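PDB 6XJ6: Pgp2 from Campylobacter jejuni subsp. jejuni, which probably acts as an LD-carboxypeptidase on peptidoglycan and helps set the helical cell shape through a peptidoglycan-binding pocket on its accessory NTF2 domain. Local coordinates for residues Leu20-Asp25 against Asp171-Leu176; Arg50-Gln55 against Gln152-Phe157; Gly64-Glu69 against Lys73-Phe78; Leu177-Thr182 against Leu196-Glu201. All blocks are in the same frame, centred on the assembly; numbering follows the deposited sequence.

Interaction 1 of 4, residues Leu20-Asp25 against Asp171-Leu176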
loop_
_atom_site.group_PDB
_atom_site.type_symbol
_atom_site.label_atom_id
_atom_site.label_comp_id
_atom_site.label_asym_id
_atom_site.label_seq_id
_atom_site.Cartn_x
_atom_site.Cartn_y
_atom_site.Cartn_z
ATOM N N LEU A 20 4.037 -7.893 -8.537
ATOM C CA LEU A 20 3.630 -7.563 -7.175
ATOM C C LEU A 20 4.177 -6.219 -6.720
ATOM O O LEU A 20 4.127 -5.911 -5.521
ATOM C CB LEU A 20 4.051 -8.664 -6.204
ATOM C CG LEU A 20 3.459 -10.040 -6.497
ATOM C CD1 LEU A 20 3.964 -11.063 -5.490
ATOM C CD2 LEU A 20 1.931 -10.005 -6.517
ATOM N N GLY A 21 4.668 -5.414 -7.648
ATOM C CA GLY A 21 5.245 -4.119 -7.356
ATOM C C GLY A 21 6.687 -4.020 -7.826
ATOM O O GLY A 21 7.342 -5.008 -8.151
ATOM N N TYR A 22 7.165 -2.780 -7.835
ATOM C CA TYR A 22 8.534 -2.429 -8.194
ATOM C C TYR A 22 9.131 -1.742 -6.974
ATOM O O TYR A 22 8.629 -0.696 -6.544
ATOM C CB TYR A 22 8.494 -1.492 -9.401
ATOM C CG TYR A 22 9.810 -1.042 -10.002
ATOM C CD1 TYR A 22 10.840 -1.934 -10.256
ATOM C CD2 TYR A 22 9.990 0.285 -10.369
ATOM C CE1 TYR A 22 12.025 -1.506 -10.832
ATOM C CE2 TYR A 22 11.167 0.722 -10.946
ATOM C CZ TYR A 22 12.181 -0.176 -11.175
ATOM O OH TYR A 22 13.357 0.263 -11.749
ATOM N N TYR A 23 10.168 -2.344 -6.396
ATOM C CA TYR A 23 10.695 -1.941 -5.100
ATOM C C TYR A 23 12.165 -1.561 -5.205
ATOM O O TYR A 23 12.952 -2.222 -5.892
ATOM C CB TYR A 23 10.514 -3.071 -4.080
ATOM C CG TYR A 23 9.063 -3.444 -3.941
ATOM C CD1 TYR A 23 8.237 -2.733 -3.091
ATOM C CD2 TYR A 23 8.498 -4.467 -4.703
ATOM C CE1 TYR A 23 6.907 -3.032 -2.980
ATOM C CE2 TYR A 23 7.151 -4.776 -4.592
ATOM C CZ TYR A 23 6.362 -4.043 -3.729
ATOM O OH TYR A 23 5.014 -4.304 -3.587
ATOM N N ASP A 24 12.543 -0.516 -4.474
ATOM C CA ASP A 24 13.919 -0.043 -4.533
ATOM C C ASP A 24 14.888 -1.028 -3.891
ATOM O O ASP A 24 16.044 -1.119 -4.319
ATOM C CB ASP A 24 14.027 1.323 -3.865
ATOM C CG ASP A 24 15.394 1.937 -4.039
ATOM O OD1 ASP A 24 15.727 2.338 -5.170
ATOM O OD2 ASP A 24 16.130 2.005 -3.047
ATOM N N ASP A 25 14.442 -1.783 -2.888
ATOM C CA ASP A 25 15.270 -2.782 -2.226
ATOM C C ASP A 25 14.421 -4.024 -1.976
ATOM O O ASP A 25 13.250 -4.087 -2.364
ATOM C CB ASP A 25 15.886 -2.209 -0.940
ATOM C CG ASP A 25 16.963 -3.107 -0.345
ATOM O OD1 ASP A 25 17.769 -3.677 -1.114
ATOM O OD2 ASP A 25 16.997 -3.246 0.899
ATOM N N ASP A 171 3.847 -1.090 -18.011
ATOM C CA ASP A 171 3.511 0.199 -18.606
ATOM C C ASP A 171 2.897 1.136 -17.579
ATOM O O ASP A 171 3.124 2.350 -17.623
ATOM C CB ASP A 171 2.544 0.005 -19.771
ATOM C CG ASP A 171 2.206 1.308 -20.468
ATOM O OD1 ASP A 171 3.035 1.777 -21.279
ATOM O OD2 ASP A 171 1.119 1.869 -20.196
ATOM N N GLN A 172 2.113 0.584 -16.646
ATOM C CA GLN A 172 1.470 1.396 -15.617
ATOM C C GLN A 172 2.482 1.898 -14.591
ATOM O O GLN A 172 2.428 3.060 -14.172
ATOM C CB GLN A 172 0.369 0.581 -14.931
ATOM C CG GLN A 172 -0.822 0.267 -15.834
ATOM C CD GLN A 172 -1.812 -0.730 -15.227
ATOM O OE1 GLN A 172 -1.593 -1.279 -14.144
ATOM N NE2 GLN A 172 -2.909 -0.967 -15.935
ATOM N N ILE A 173 3.401 1.035 -14.156
ATOM C CA ILE A 173 4.430 1.484 -13.225
ATOM C C ILE A 173 5.276 2.573 -13.865
ATOM O O ILE A 173 5.585 3.591 -13.239
ATOM C CB ILE A 173 5.276 0.290 -12.748
ATOM C CG1 ILE A 173 4.417 -0.624 -11.873
ATOM C CG2 ILE A 173 6.537 0.769 -12.029
ATOM C CD1 ILE A 173 5.152 -1.798 -11.301
ATOM N N ALA A 174 5.657 2.378 -15.128
ATOM C CA ALA A 174 6.497 3.357 -15.807
ATOM C C ALA A 174 5.777 4.689 -15.976
ATOM O O ALA A 174 6.372 5.757 -15.769
ATOM C CB ALA A 174 6.933 2.809 -17.162
ATOM N N SER A 175 4.504 4.652 -16.374
ATOM C CA SER A 175 3.769 5.899 -16.538
ATOM C C SER A 175 3.583 6.603 -15.200
ATOM O O SER A 175 3.693 7.832 -15.117
ATOM C CB SER A 175 2.426 5.648 -17.224
ATOM O OG SER A 175 1.515 4.985 -16.366
ATOM N N LEU A 176 3.318 5.842 -14.136
ATOM C CA LEU A 176 3.138 6.463 -12.829
ATOM C C LEU A 176 4.431 7.091 -12.328
ATOM O O LEU A 176 4.408 8.170 -11.726
ATOM C CB LEU A 176 2.605 5.445 -11.823
ATOM C CG LEU A 176 1.116 5.110 -11.929
ATOM C CD1 LEU A 176 0.778 3.989 -10.970
ATOM C CD2 LEU A 176 0.238 6.326 -11.650
#

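Interaction 2 of 4, residues Arg50-Gln55 against Gln152-Phe157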
loop_
_atom_site.group_PDB
_atom_site.type_symbol
_atom_site.label_atom_id
_atom_site.label_comp_id
_atom_site.label_asym_id
_atom_site.label_seq_id
_atom_site.Cartn_x
_atom_site.Cartn_y
_atom_site.Cartn_z
ATOM N N ARG A 50 10.270 -14.975 -5.645
ATOM C CA ARG A 50 10.382 -16.350 -5.184
ATOM C C ARG A 50 9.297 -16.599 -4.151
ATOM O O ARG A 50 9.120 -15.794 -3.232
ATOM C CB ARG A 50 11.760 -16.604 -4.565
ATOM C CG ARG A 50 12.055 -18.066 -4.285
ATOM C CD ARG A 50 13.501 -18.255 -3.848
ATOM N NE ARG A 50 13.651 -18.205 -2.392
ATOM C CZ ARG A 50 14.177 -19.174 -1.640
ATOM N NH1 ARG A 50 14.636 -20.296 -2.183
ATOM N NH2 ARG A 50 14.257 -19.014 -0.325
ATOM N N LYS A 51 8.569 -17.703 -4.300
ATOM C CA LYS A 51 7.550 -18.075 -3.325
ATOM C C LYS A 51 8.221 -18.775 -2.149
ATOM O O LYS A 51 8.821 -19.845 -2.313
ATOM C CB LYS A 51 6.493 -18.982 -3.954
ATOM C CG LYS A 51 5.299 -19.236 -3.040
ATOM C CD LYS A 51 4.126 -19.869 -3.778
ATOM C CE LYS A 51 4.397 -21.311 -4.143
ATOM N NZ LYS A 51 3.248 -21.908 -4.877
ATOM N N ASP A 52 8.118 -18.166 -0.963
ATOM C CA ASP A 52 8.767 -18.667 0.238
ATOM C C ASP A 52 7.815 -19.342 1.209
ATOM O O ASP A 52 8.278 -20.041 2.113
ATOM C CB ASP A 52 9.464 -17.519 0.982
ATOM C CG ASP A 52 10.693 -17.027 0.269
ATOM O OD1 ASP A 52 11.233 -17.780 -0.564
ATOM O OD2 ASP A 52 11.122 -15.888 0.552
ATOM N N PHE A 53 6.510 -19.149 1.049
ATOM C CA PHE A 53 5.533 -19.721 1.959
ATOM C C PHE A 53 4.194 -19.801 1.244
ATOM O O PHE A 53 3.859 -18.947 0.414
ATOM C CB PHE A 53 5.387 -18.884 3.238
ATOM C CG PHE A 53 4.324 -19.392 4.176
ATOM C CD1 PHE A 53 4.639 -20.290 5.178
ATOM C CD2 PHE A 53 3.010 -18.968 4.060
ATOM C CE1 PHE A 53 3.671 -20.774 6.031
ATOM C CE2 PHE A 53 2.033 -19.448 4.917
ATOM C CZ PHE A 53 2.361 -20.341 5.903
ATOM N N GLU A 54 3.431 -20.834 1.581
ATOM C CA GLU A 54 2.084 -20.968 1.058
ATOM C C GLU A 54 1.249 -21.787 2.028
ATOM O O GLU A 54 1.712 -22.806 2.551
ATOM C CB GLU A 54 2.110 -21.655 -0.310
ATOM C CG GLU A 54 0.745 -21.986 -0.874
ATOM C CD GLU A 54 0.861 -22.685 -2.204
ATOM O OE1 GLU A 54 1.033 -21.985 -3.221
ATOM O OE2 GLU A 54 0.835 -23.936 -2.223
ATOM N N GLN A 55 0.018 -21.338 2.263
ATOM C CA GLN A 55 -0.982 -22.198 2.884
ATOM C C GLN A 55 -2.300 -22.036 2.146
ATOM O O GLN A 55 -2.732 -20.913 1.873
ATOM C CB GLN A 55 -1.195 -21.912 4.375
ATOM C CG GLN A 55 -1.943 -23.056 5.051
ATOM C CD GLN A 55 -2.639 -22.663 6.334
ATOM O OE1 GLN A 55 -1.998 -22.421 7.356
ATOM N NE2 GLN A 55 -3.966 -22.616 6.290
ATOM N N GLN A 152 10.722 -12.734 9.135
ATOM C CA GLN A 152 11.570 -12.151 10.165
ATOM C C GLN A 152 12.600 -11.205 9.556
ATOM O O GLN A 152 13.250 -11.530 8.559
ATOM C CB GLN A 152 12.274 -13.262 10.948
ATOM C CG GLN A 152 13.175 -12.763 12.059
ATOM C CD GLN A 152 13.657 -13.882 12.964
ATOM O OE1 GLN A 152 12.932 -14.841 13.231
ATOM N NE2 GLN A 152 14.889 -13.765 13.437
ATOM N N ASP A 153 12.725 -10.019 10.152
ATOM C CA ASP A 153 13.792 -9.065 9.843
ATOM C C ASP A 153 13.724 -8.531 8.418
ATOM O O ASP A 153 14.739 -8.089 7.869
ATOM C CB ASP A 153 15.179 -9.655 10.121
ATOM C CG ASP A 153 15.408 -9.939 11.594
ATOM O OD1 ASP A 153 14.825 -9.225 12.435
ATOM O OD2 ASP A 153 16.175 -10.872 11.909
ATOM N N LYS A 154 12.550 -8.561 7.809
ATOM C CA LYS A 154 12.350 -8.072 6.459
ATOM C C LYS A 154 11.361 -6.916 6.472
ATOM O O LYS A 154 10.581 -6.744 7.417
ATOM C CB LYS A 154 11.800 -9.181 5.552
ATOM C CG LYS A 154 12.791 -10.302 5.299
ATOM C CD LYS A 154 12.223 -11.335 4.350
ATOM C CE LYS A 154 13.249 -12.421 4.048
ATOM N NZ LYS A 154 12.681 -13.493 3.186
ATOM N N LYS A 155 11.413 -6.116 5.410
ATOM C CA LYS A 155 10.340 -5.182 5.095
ATOM C C LYS A 155 9.222 -5.974 4.434
ATOM O O LYS A 155 9.410 -6.539 3.351
ATOM C CB LYS A 155 10.855 -4.101 4.148
ATOM C CG LYS A 155 9.827 -3.038 3.773
ATOM C CD LYS A 155 9.450 -2.171 4.964
ATOM C CE LYS A 155 8.633 -0.957 4.536
ATOM N NZ LYS A 155 8.422 0.007 5.656
ATOM N N VAL A 156 8.057 -6.022 5.082
ATOM C CA VAL A 156 6.987 -6.937 4.711
ATOM C C VAL A 156 5.719 -6.151 4.422
ATOM O O VAL A 156 5.216 -5.413 5.285
ATOM C CB VAL A 156 6.736 -7.997 5.795
ATOM C CG1 VAL A 156 5.692 -8.996 5.330
ATOM C CG2 VAL A 156 8.044 -8.713 6.127
ATOM N N PHE A 157 5.197 -6.324 3.218
ATOM C CA PHE A 157 3.931 -5.744 2.812
ATOM C C PHE A 157 2.836 -6.802 2.786
ATOM O O PHE A 157 3.092 -8.011 2.725
ATOM C CB PHE A 157 4.071 -5.091 1.435
ATOM C CG PHE A 157 4.994 -3.925 1.431
ATOM C CD1 PHE A 157 4.671 -2.776 2.129
ATOM C CD2 PHE A 157 6.198 -3.967 0.745
ATOM C CE1 PHE A 157 5.523 -1.697 2.143
ATOM C CE2 PHE A 157 7.049 -2.883 0.751
ATOM C CZ PHE A 157 6.722 -1.751 1.451
#

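Interaction 3 of 4, residues Gly64-Glu69 against Lys73-Phe78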
loop_
_atom_site.group_PDB
_atom_site.type_symbol
_atom_site.label_atom_id
_atom_site.label_comp_id
_atom_site.label_asym_id
_atom_site.label_seq_id
_atom_site.Cartn_x
_atom_site.Cartn_y
_atom_site.Cartn_z
ATOM N N GLY A 64 -16.405 -8.886 1.086
ATOM C CA GLY A 64 -16.773 -7.494 0.979
ATOM C C GLY A 64 -15.685 -6.574 1.502
ATOM O O GLY A 64 -14.823 -6.959 2.292
ATOM N N ASP A 65 -15.746 -5.329 1.034
ATOM C CA ASP A 65 -14.835 -4.272 1.449
ATOM C C ASP A 65 -15.093 -3.905 2.911
ATOM O O ASP A 65 -16.228 -3.602 3.291
ATOM C CB ASP A 65 -15.110 -3.068 0.538
ATOM C CG ASP A 65 -14.101 -1.942 0.691
ATOM O OD1 ASP A 65 -12.880 -2.206 0.704
ATOM O OD2 ASP A 65 -14.551 -0.773 0.755
ATOM N N LYS A 66 -14.049 -3.945 3.743
ATOM C CA LYS A 66 -14.206 -3.521 5.131
ATOM C C LYS A 66 -14.478 -2.025 5.197
ATOM O O LYS A 66 -13.873 -1.234 4.471
ATOM C CB LYS A 66 -12.965 -3.838 5.975
ATOM C CG LYS A 66 -13.165 -3.446 7.463
ATOM C CD LYS A 66 -12.042 -3.921 8.379
ATOM C CE LYS A 66 -12.293 -3.508 9.837
ATOM N NZ LYS A 66 -13.477 -4.181 10.449
ATOM N N LYS A 67 -15.379 -1.646 6.092
ATOM C CA LYS A 67 -15.774 -0.251 6.240
ATOM C C LYS A 67 -15.712 0.229 7.678
ATOM O O LYS A 67 -15.341 1.381 7.920
ATOM C CB LYS A 67 -17.209 -0.054 5.725
ATOM C CG LYS A 67 -17.469 -0.567 4.324
ATOM C CD LYS A 67 -16.974 0.391 3.267
ATOM C CE LYS A 67 -17.514 0.004 1.902
ATOM N NZ LYS A 67 -17.111 0.957 0.835
ATOM N N ILE A 68 -16.071 -0.617 8.643
ATOM C CA ILE A 68 -16.288 -0.162 10.012
ATOM C C ILE A 68 -15.837 -1.221 11.001
ATOM O O ILE A 68 -15.803 -2.418 10.703
ATOM C CB ILE A 68 -17.765 0.207 10.299
ATOM C CG1 ILE A 68 -18.689 -0.974 9.991
ATOM C CG2 ILE A 68 -18.158 1.436 9.503
ATOM C CD1 ILE A 68 -20.102 -0.801 10.535
ATOM N N GLU A 69 -15.504 -0.760 12.202
ATOM C CA GLU A 69 -15.424 -1.641 13.354
ATOM C C GLU A 69 -16.724 -2.423 13.489
ATOM O O GLU A 69 -17.816 -1.842 13.523
ATOM C CB GLU A 69 -15.195 -0.790 14.606
ATOM C CG GLU A 69 -15.244 -1.553 15.925
ATOM C CD GLU A 69 -14.104 -2.531 16.079
ATOM O OE1 GLU A 69 -13.092 -2.377 15.370
ATOM O OE2 GLU A 69 -14.211 -3.447 16.921
ATOM N N LYS A 73 -15.273 -7.941 8.364
ATOM C CA LYS A 73 -14.688 -8.151 7.053
ATOM C C LYS A 73 -13.173 -8.053 7.119
ATOM O O LYS A 73 -12.608 -7.316 7.932
ATOM C CB LYS A 73 -15.233 -7.125 6.060
ATOM C CG LYS A 73 -16.710 -7.321 5.762
ATOM C CD LYS A 73 -17.307 -6.149 5.017
ATOM C CE LYS A 73 -18.790 -6.385 4.750
ATOM N NZ LYS A 73 -19.455 -5.196 4.151
ATOM N N THR A 74 -12.513 -8.818 6.239
ATOM C CA THR A 74 -11.079 -8.642 6.039
ATOM C C THR A 74 -10.845 -7.545 5.002
ATOM O O THR A 74 -11.429 -7.598 3.910
ATOM C CB THR A 74 -10.447 -9.947 5.575
ATOM O OG1 THR A 74 -10.489 -10.896 6.647
ATOM C CG2 THR A 74 -8.993 -9.745 5.154
ATOM N N PRO A 75 -10.026 -6.541 5.307
ATOM C CA PRO A 75 -9.813 -5.456 4.342
ATOM C C PRO A 75 -9.088 -5.900 3.081
ATOM O O PRO A 75 -8.180 -6.739 3.105
ATOM C CB PRO A 75 -8.994 -4.417 5.118
ATOM C CG PRO A 75 -8.511 -5.076 6.325
ATOM C CD PRO A 75 -9.293 -6.331 6.566
ATOM N N VAL A 76 -9.506 -5.296 1.980
ATOM C CA VAL A 76 -8.903 -5.466 0.666
ATOM C C VAL A 76 -8.028 -4.250 0.402
ATOM O O VAL A 76 -8.451 -3.109 0.631
ATOM C CB VAL A 76 -10.009 -5.600 -0.393
ATOM C CG1 VAL A 76 -9.453 -5.554 -1.805
ATOM C CG2 VAL A 76 -10.798 -6.880 -0.152
ATOM N N GLY A 77 -6.804 -4.480 -0.062
ATOM C CA GLY A 77 -5.913 -3.385 -0.377
ATOM C C GLY A 77 -4.470 -3.772 -0.136
ATOM O O GLY A 77 -4.121 -4.949 -0.138
ATOM N N PHE A 78 -3.650 -2.744 0.076
ATOM C CA PHE A 78 -2.215 -2.904 0.265
ATOM C C PHE A 78 -1.829 -2.250 1.581
ATOM O O PHE A 78 -2.105 -1.061 1.791
ATOM C CB PHE A 78 -1.436 -2.289 -0.903
ATOM C CG PHE A 78 -0.042 -2.819 -1.044
ATOM C CD1 PHE A 78 0.217 -3.924 -1.836
ATOM C CD2 PHE A 78 1.014 -2.207 -0.396
ATOM C CE1 PHE A 78 1.505 -4.406 -1.978
ATOM C CE2 PHE A 78 2.301 -2.688 -0.534
ATOM C CZ PHE A 78 2.541 -3.795 -1.322
HETATM O O HOH W 1 -18.340 -4.025 2.078
HETATM O O HOH W 2 -13.078 -6.851 10.598
#

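Interaction 4 of 4, residues Leu177-Thr182 against Leu196-Glu201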
loop_
_atom_site.group_PDB
_atom_site.type_symbol
_atom_site.label_atom_id
_atom_site.label_comp_id
_atom_site.label_asym_id
_atom_site.label_seq_id
_atom_site.Cartn_x
_atom_site.Cartn_y
_atom_site.Cartn_z
ATOM N N LEU A 177 5.570 6.438 -12.561
ATOM C CA LEU A 177 6.840 7.024 -12.144
ATOM C C LEU A 177 7.122 8.315 -12.897
ATOM O O LEU A 177 7.605 9.293 -12.312
ATOM C CB LEU A 177 7.973 6.022 -12.339
ATOM C CG LEU A 177 8.038 4.941 -11.265
ATOM C CD1 LEU A 177 8.891 3.776 -11.701
ATOM C CD2 LEU A 177 8.587 5.537 -9.980
ATOM N N ALA A 178 6.830 8.342 -14.198
ATOM C CA ALA A 178 6.985 9.580 -14.949
ATOM C C ALA A 178 6.057 10.662 -14.410
ATOM O O ALA A 178 6.459 11.825 -14.283
ATOM C CB ALA A 178 6.728 9.322 -16.429
ATOM N N ASP A 179 4.813 10.297 -14.078
ATOM C CA ASP A 179 3.891 11.263 -13.486
ATOM C C ASP A 179 4.393 11.742 -12.131
ATOM O O ASP A 179 4.306 12.935 -11.811
ATOM C CB ASP A 179 2.507 10.637 -13.324
ATOM C CG ASP A 179 1.767 10.477 -14.634
ATOM O OD1 ASP A 179 2.153 11.119 -15.635
ATOM O OD2 ASP A 179 0.774 9.712 -14.650
ATOM N N LEU A 180 4.907 10.821 -11.312
ATOM C CA LEU A 180 5.435 11.188 -10.002
ATOM C C LEU A 180 6.494 12.280 -10.117
ATOM O O LEU A 180 6.482 13.254 -9.357
ATOM C CB LEU A 180 6.023 9.951 -9.327
ATOM C CG LEU A 180 6.616 10.153 -7.932
ATOM C CD1 LEU A 180 5.518 10.426 -6.918
ATOM C CD2 LEU A 180 7.426 8.944 -7.530
ATOM N N PHE A 181 7.444 12.118 -11.045
ATOM C CA PHE A 181 8.512 13.104 -11.162
ATOM C C PHE A 181 8.041 14.383 -11.845
ATOM O O PHE A 181 8.622 15.451 -11.618
ATOM C CB PHE A 181 9.738 12.477 -11.831
ATOM C CG PHE A 181 10.531 11.639 -10.885
ATOM C CD1 PHE A 181 11.481 12.218 -10.064
ATOM C CD2 PHE A 181 10.273 10.291 -10.752
ATOM C CE1 PHE A 181 12.187 11.462 -9.155
ATOM C CE2 PHE A 181 10.975 9.527 -9.839
ATOM C CZ PHE A 181 11.934 10.115 -9.041
ATOM N N THR A 182 6.988 14.300 -12.664
ATOM C CA THR A 182 6.388 15.500 -13.234
ATOM C C THR A 182 5.662 16.293 -12.158
ATOM O O THR A 182 5.751 17.527 -12.111
ATOM C CB THR A 182 5.421 15.103 -14.352
ATOM O OG1 THR A 182 6.131 14.360 -15.359
ATOM C CG2 THR A 182 4.778 16.336 -14.991
ATOM N N LEU A 196 -1.830 20.652 -9.543
ATOM C CA LEU A 196 -3.214 20.284 -9.265
ATOM C C LEU A 196 -3.780 19.287 -10.266
ATOM O O LEU A 196 -4.736 18.578 -9.937
ATOM C CB LEU A 196 -4.096 21.532 -9.231
ATOM C CG LEU A 196 -3.832 22.508 -8.086
ATOM C CD1 LEU A 196 -4.654 23.771 -8.267
ATOM C CD2 LEU A 196 -4.143 21.852 -6.746
ATOM N N SER A 197 -3.220 19.207 -11.472
ATOM C CA SER A 197 -3.714 18.249 -12.456
ATOM C C SER A 197 -3.534 16.803 -12.010
ATOM O O SER A 197 -4.133 15.907 -12.617
ATOM C CB SER A 197 -3.003 18.456 -13.796
ATOM O OG SER A 197 -1.679 17.952 -13.768
ATOM N N PHE A 198 -2.730 16.548 -10.982
ATOM C CA PHE A 198 -2.491 15.193 -10.511
ATOM C C PHE A 198 -3.400 14.795 -9.361
ATOM O O PHE A 198 -3.194 13.735 -8.768
ATOM C CB PHE A 198 -1.025 15.020 -10.112
ATOM C CG PHE A 198 -0.085 15.068 -11.278
ATOM C CD1 PHE A 198 0.663 16.199 -11.534
ATOM C CD2 PHE A 198 0.023 13.988 -12.134
ATOM C CE1 PHE A 198 1.518 16.245 -12.608
ATOM C CE2 PHE A 198 0.876 14.028 -13.217
ATOM C CZ PHE A 198 1.623 15.161 -13.457
ATOM N N TYR A 199 -4.404 15.606 -9.045
ATOM C CA TYR A 199 -5.372 15.290 -8.004
ATOM C C TYR A 199 -6.735 15.068 -8.638
ATOM O O TYR A 199 -7.097 15.741 -9.608
ATOM C CB TYR A 199 -5.421 16.400 -6.948
ATOM C CG TYR A 199 -4.108 16.496 -6.204
ATOM C CD1 TYR A 199 -3.908 15.825 -5.008
ATOM C CD2 TYR A 199 -3.054 17.237 -6.720
ATOM C CE1 TYR A 199 -2.697 15.890 -4.340
ATOM C CE2 TYR A 199 -1.843 17.305 -6.065
ATOM C CZ TYR A 199 -1.664 16.640 -4.879
ATOM O OH TYR A 199 -0.453 16.704 -4.232
ATOM N N ASP A 200 -7.468 14.088 -8.111
ATOM C CA ASP A 200 -8.785 13.754 -8.642
ATOM C C ASP A 200 -9.798 14.733 -8.070
ATOM O O ASP A 200 -10.122 14.686 -6.880
ATOM C CB ASP A 200 -9.169 12.318 -8.303
ATOM C CG ASP A 200 -10.520 11.939 -8.875
ATOM O OD1 ASP A 200 -11.541 12.437 -8.361
ATOM O OD2 ASP A 200 -10.562 11.183 -9.866
ATOM N N GLU A 201 -10.311 15.610 -8.928
ATOM C CA GLU A 201 -11.204 16.669 -8.485
ATOM C C GLU A 201 -12.425 16.130 -7.755
ATOM O O GLU A 201 -13.025 16.854 -6.954
ATOM C CB GLU A 201 -11.644 17.489 -9.697
ATOM C CG GLU A 201 -12.443 18.729 -9.355
ATOM C CD GLU A 201 -12.665 19.623 -10.558
ATOM O OE1 GLU A 201 -13.773 20.186 -10.685
ATOM O OE2 GLU A 201 -11.731 19.754 -11.379
#

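Interaction 1 of 4, residues Leu20-Asp25 against Asp171-Leu176
The hydroxyl of Tyr23, next in sequence to the Tyr22 that meets Ile173, is held by two groups. Tyr23 OH donates to Leu20 O over 2.7 Å, in the carbonyl plane, with a C=O to donor angle of 147°. Ser239 OG is its second hydrogen-bond partner. This ties the Leu20 carbonyl, just before Gly21, to the Tyr23 side chain. The contact across the segments is apolar. Ile173 points both ends of its branched chain at Tyr22: CD1 lies 3.9 Å from Tyr22 CB, and CG2 lies 3.9 Å from Tyr22 CD2. Strand 22-23 joins the antiparallel sheet of the NTF2-like domain through backbone bonds between Tyr22 and Ile238, and helix 170-188 runs past it. Tyr22 turns its CG away from its own backbone N (chi1 -177°), and this brings Tyr22 CD2 against Ile173 CG2, which meets the ring obliquely. Ile13, Ile18, Ala168 and Tyr250 also pack on Ile173.

Interaction 2 of 4, residues Arg50-Gln55 against Gln152-Phe157
Asp52 and Lys154 approach each other obliquely at the surface. Asp52 OD2 lies 3.9 Å from Lys154 NZ, which makes a long salt bridge. Lys154 reaches this far because its chain is extended beyond CG, with every later torsion near 180°. The same NZ donates to Val150 O near the end of helix 141-151, so the ammonium is held by a backbone carbonyl as well as drawn to the carboxylate. Asp52 sets its CG beside the backbone N (chi1 -72°), which swings the carboxylate toward the lysine. Its other oxygen is paired too: Arg50 NE lies 3.1 Å from Asp52 OD1. Asp52 thus serves two cations in one network. Arg50 NH2 and Lys154 NZ stay 6.7 Å apart, and the shared carboxylate probably eases their like charges. A second salt bridge, within the strand, joins residues on either side of Asp52: Lys51 NZ donates to Glu54 OE1 at 2.8 Å, coming from above the carboxylate plane, 44° out of it. Arg40 also bridges to Glu54 OE1. The strand side of the contact is a classic beta bulge: Asp52 and Phe53 of edge strand 48-56 both face Val41 of strand 38-45, in the mixed sheet of the YkuD-type catalytic domain.

Interaction 3 of 4, residues Gly64-Glu69 against Lys73-Phe78
The puckered ring of Pro75 lies alongside the aliphatic chain of Lys66, both pointing the same way, with Pro75 CD 4.1 Å from Lys66 CD. The flat Asp65 carboxylate uses the anti lone pair of OD2 for Lys67 NZ, at 3.1 Å, while Lys111 pairs with OD1. Tyr101 touches both Pro75 and Lys66. Lys73 lies extended along the facing backbone, its CD 3.3 Å from Asp65 O. Water 1 links Lys73 NZ to Asp65 O. Water 2 links Lys66 NZ (2.7 Å) to Lys73 O. Lys66 bends at its last torsion (chi4 66°), which brings NZ to Ile68 O at 2.9 Å, above that carbonyl plane. Asp71 adds a salt bridge, so three partners hold this ammonium. The Thr74 side chain points away and bonds Gly135 O and Gly61 N; it lies about 6 Å from the side chain of Cys136, the predicted nucleophile. The loop after strand 48-56 thus folds against the lead-in to strand 77-80, which runs beside strand 156-161, where Thr74 packs on Thr160.

Interaction 4 of 4, residues Leu177-Thr182 against Leu196-Glu201
Phe198 pushes its ring against the helix that carries Asp179 and Thr182. Its CB and CG serve as the stem, and the far ring atoms do the touching. Phe198 CE2 lies 3.8 Å from Asp179 CB, and Asp179 OD1 sits in the ring plane at the edge. At the tip, Phe198 CZ lies 3.7 Å from Thr182 CG2, a methyl that also meets the ring at its edge. Phe198 CE1 lies 4.0 Å from Thr182 CG2. Asp179 O lies over one face of the ring. The carboxylate of Asp179 is tilted 55° to the ring, and its OD2 accepts from Met281 N. Thr182 is fixed by its own helix. Its OG1 donates to Ala178 O at 2.8 Å, while Thr182 N reaches that oxygen from the opposite face of the carbonyl. With CG2 anti to the backbone N, the methyl is presented to Phe198. Lys280 makes a cation-pi contact with the ring. A type I turn, Leu196 to Tyr199, carries Phe198 out of helix 192-196. In the NTF2-like domain Phe198 touches helix 170-188 and Met281 of strand 281-283, and the Phe198 backbone bonds to Ile283.

Interactions 1 and 4 share helix 170-188, touching where Tyr22 CE2 meets Leu177 CD1 at 3.9 Å. Both are mainly nonpolar, interaction 1 buried and interaction 4 partly so. Interactions 2 and 3 belong to the catalytic domain and reach one mixed sheet through its neighbouring strands 156-161 and 77-80. Their chemistry is more polar: interaction 2 is a surface salt-bridge network, and interaction 3 is a partly buried loop contact joined by waters. Aromatic rings connect three of the four. Tyr23 of interaction 1 packs on Phe157 of interaction 2 and Phe78 of interaction 3, and these two also meet. Interaction 4 touches neither interaction 2 nor interaction 3.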